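Local coordinates for protein DNA-entry nuclease (Competence-specific nuclease) (Streptococcus agalactiae ILRI112, PDB 4QGO) that probably cleaves DNA and RNA without sequence specificity, as a virulence-associated nuclease of the beta-beta-alpha metal (His-Me finger) superfamily, at residues T175-N180 and P186-L191. The protein carries 1 engineered substitution. Numbering follows the deposited sequence. Where two conformers were deposited one is given.
Sequences TPLYRN and PFAMHL
Both backbone polar atoms of Leu177 are bonded to the other strand: its N donates almost straight to Ala188 O (2.9 Å, 172°), and its O accepts from Phe187 N. That second bond is bent at the hydrogen, 136°, as expected where Phe187 and Ala188 both face Leu177, a classic beta bulge. Further along, Thr175 and His190 close a regular antiparallel hydrogen-bonded pair. The tight packing sits around the bulge. Phe187 CG stands between its own backbone N and carbonyl carbon (chi1 70°), which turns the ring toward Leu177; Leu177 CB rests off-centre over it, 3.8 Å from Phe187 CE2, while Tyr178 C meets the ring's edge. Leu177 CD2 reaches on to His190 CB at 3.9 Å, and Ile22 and Ala21 of helix 12-22 close over this face. On the other face Pro176 CB touches Pro186 CB at 3.8 Å, and Pro186 CB lies over one face of the Tyr178 ring, whose OH bonds to Pro63 O. The looser side is at the turn, where Arg179 CG lies 3.7 Å from Phe187 CD2 and the guanidinium reaches out to Asp183, a salt bridge from NE. At the Thr175 and His190 end, also partly exposed, a water 2.8 Å from Thr175 OG1 also reaches His190 O, and His190 NE2 hydrogen-bonds Asn203 OD1. The whole is a bulged beta hairpin, joining strands 170-177 and 188-195 in the central antiparallel sheet of this nuclease domain.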
loop_
_atom_site.group_PDB
_atom_site.type_symbol
_atom_site.label_atom_id
_atom_site.label_comp_id
_atom_site.label_asym_id
_atom_site.label_seq_id
_atom_site.Cartn_x
_atom_site.Cartn_y
_atom_site.Cartn_z
ATOM N N THR A 175 5.181 1.442 -2.620
ATOM C CA THR A 175 5.169 2.097 -3.921
ATOM C C THR A 175 3.830 1.869 -4.601
ATOM O O THR A 175 3.497 0.740 -4.945
ATOM C CB THR A 175 6.271 1.543 -4.829
ATOM O OG1 THR A 175 7.537 1.569 -4.137
ATOM C CG2 THR A 175 6.388 2.368 -6.110
ATOM N N PRO A 176 3.050 2.937 -4.795
ATOM C CA PRO A 176 1.850 2.802 -5.634
ATOM C C PRO A 176 2.261 2.437 -7.056
ATOM O O PRO A 176 3.179 3.064 -7.613
ATOM C CB PRO A 176 1.233 4.205 -5.604
ATOM C CG PRO A 176 1.851 4.887 -4.391
ATOM C CD PRO A 176 3.239 4.310 -4.297
ATOM N N LEU A 177 1.608 1.428 -7.627
ATOM C CA LEU A 177 1.890 1.009 -9.006
ATOM C C LEU A 177 0.818 1.571 -9.939
ATOM O O LEU A 177 -0.380 1.326 -9.732
ATOM C CB LEU A 177 1.958 -0.517 -9.110
ATOM C CG LEU A 177 2.941 -1.220 -8.174
ATOM C CD1 LEU A 177 2.943 -2.718 -8.457
ATOM C CD2 LEU A 177 4.338 -0.629 -8.314
ATOM N N TYR A 178 1.247 2.361 -10.926
ATOM C CA TYR A 178 0.349 2.964 -11.918
ATOM C C TYR A 178 0.543 2.275 -13.267
ATOM O O TYR A 178 1.657 1.865 -13.600
ATOM C CB TYR A 178 0.609 4.468 -12.064
ATOM C CG TYR A 178 0.441 5.253 -10.771
ATOM C CD1 TYR A 178 -0.806 5.700 -10.364
ATOM C CD2 TYR A 178 1.533 5.535 -9.958
ATOM C CE1 TYR A 178 -0.967 6.405 -9.182
ATOM C CE2 TYR A 178 1.385 6.252 -8.782
ATOM C CZ TYR A 178 0.134 6.680 -8.395
ATOM O OH TYR A 178 -0.015 7.379 -7.229
ATOM N N ARG A 179 -0.534 2.149 -14.044
ATOM C CA ARG A 179 -0.468 1.460 -15.339
ATOM C C ARG A 179 0.348 2.243 -16.346
ATOM O O ARG A 179 0.897 1.675 -17.294
ATOM C CB ARG A 179 -1.856 1.297 -15.948
ATOM C CG ARG A 179 -2.804 0.374 -15.200
ATOM C CD ARG A 179 -4.114 0.228 -15.972
ATOM N NE ARG A 179 -4.722 1.527 -16.235
ATOM C CZ ARG A 179 -5.731 1.724 -17.076
ATOM N NH1 ARG A 179 -6.249 0.701 -17.748
ATOM N NH2 ARG A 179 -6.220 2.943 -17.253
ATOM N N ASN A 180 0.382 3.552 -16.145
ATOM C CA ASN A 180 0.951 4.480 -17.107
ATOM C C ASN A 180 1.240 5.801 -16.414
ATOM O O ASN A 180 1.031 5.949 -15.206
ATOM C CB ASN A 180 -0.024 4.682 -18.269
ATOM C CG ASN A 180 -1.390 5.150 -17.808
ATOM O OD1 ASN A 180 -1.506 6.106 -17.037
ATOM N ND2 ASN A 180 -2.434 4.460 -18.257
ATOM N N PRO A 186 -3.628 4.267 -8.441
ATOM C CA PRO A 186 -2.755 3.112 -8.665
ATOM C C PRO A 186 -3.578 1.832 -8.781
ATOM O O PRO A 186 -4.612 1.720 -8.128
ATOM C CB PRO A 186 -1.894 3.081 -7.394
ATOM C CG PRO A 186 -2.756 3.681 -6.344
ATOM C CD PRO A 186 -3.559 4.763 -7.052
ATOM N N PHE A 187 -3.126 0.878 -9.590
ATOM C CA PHE A 187 -3.853 -0.384 -9.702
ATOM C C PHE A 187 -3.430 -1.388 -8.632
ATOM O O PHE A 187 -4.081 -2.422 -8.457
ATOM C CB PHE A 187 -3.719 -1.003 -11.112
ATOM C CG PHE A 187 -2.338 -1.535 -11.417
ATOM C CD1 PHE A 187 -1.999 -2.852 -11.118
ATOM C CD2 PHE A 187 -1.377 -0.713 -11.999
ATOM C CE1 PHE A 187 -0.715 -3.341 -11.381
ATOM C CE2 PHE A 187 -0.105 -1.189 -12.272
ATOM C CZ PHE A 187 0.227 -2.508 -11.972
ATOM N N ALA A 188 -2.335 -1.094 -7.927
ATOM C CA ALA A 188 -1.871 -1.960 -6.854
ATOM C C ALA A 188 -0.956 -1.188 -5.940
ATOM O O ALA A 188 -0.443 -0.133 -6.307
ATOM C CB ALA A 188 -1.124 -3.171 -7.421
ATOM N N MET A 189 -0.764 -1.713 -4.735
ATOM C CA MET A 189 0.194 -1.146 -3.802
ATOM C C MET A 189 1.324 -2.143 -3.558
ATOM O O MET A 189 1.092 -3.250 -3.084
ATOM C CB MET A 189 -0.493 -0.758 -2.485
ATOM C CG MET A 189 -1.556 0.323 -2.639
ATOM S SD MET A 189 -0.868 1.959 -2.963
ATOM C CE MET A 189 -0.400 2.440 -1.299
ATOM N N HIS A 190 2.552 -1.744 -3.886
ATOM C CA HIS A 190 3.713 -2.606 -3.703
ATOM C C HIS A 190 4.277 -2.398 -2.298
ATOM O O HIS A 190 4.689 -1.291 -1.968
ATOM C CB HIS A 190 4.760 -2.246 -4.771
ATOM C CG HIS A 190 5.955 -3.147 -4.807
ATOM N ND1 HIS A 190 7.059 -2.855 -5.583
ATOM C CD2 HIS A 190 6.223 -4.325 -4.196
ATOM C CE1 HIS A 190 7.959 -3.812 -5.435
ATOM N NE2 HIS A 190 7.475 -4.719 -4.606
ATOM N N LEU A 191 4.276 -3.444 -1.469
ATOM C CA LEU A 191 4.812 -3.349 -0.108
ATOM C C LEU A 191 6.020 -4.257 0.044
ATOM O O LEU A 191 5.945 -5.435 -0.300
ATOM C CB LEU A 191 3.775 -3.773 0.941
ATOM C CG LEU A 191 2.314 -3.380 0.740
ATOM C CD1 LEU A 191 1.472 -3.972 1.852
ATOM C CD2 LEU A 191 2.176 -1.871 0.718
HETATM O O HOH W 1 7.594 -0.895 -2.844
#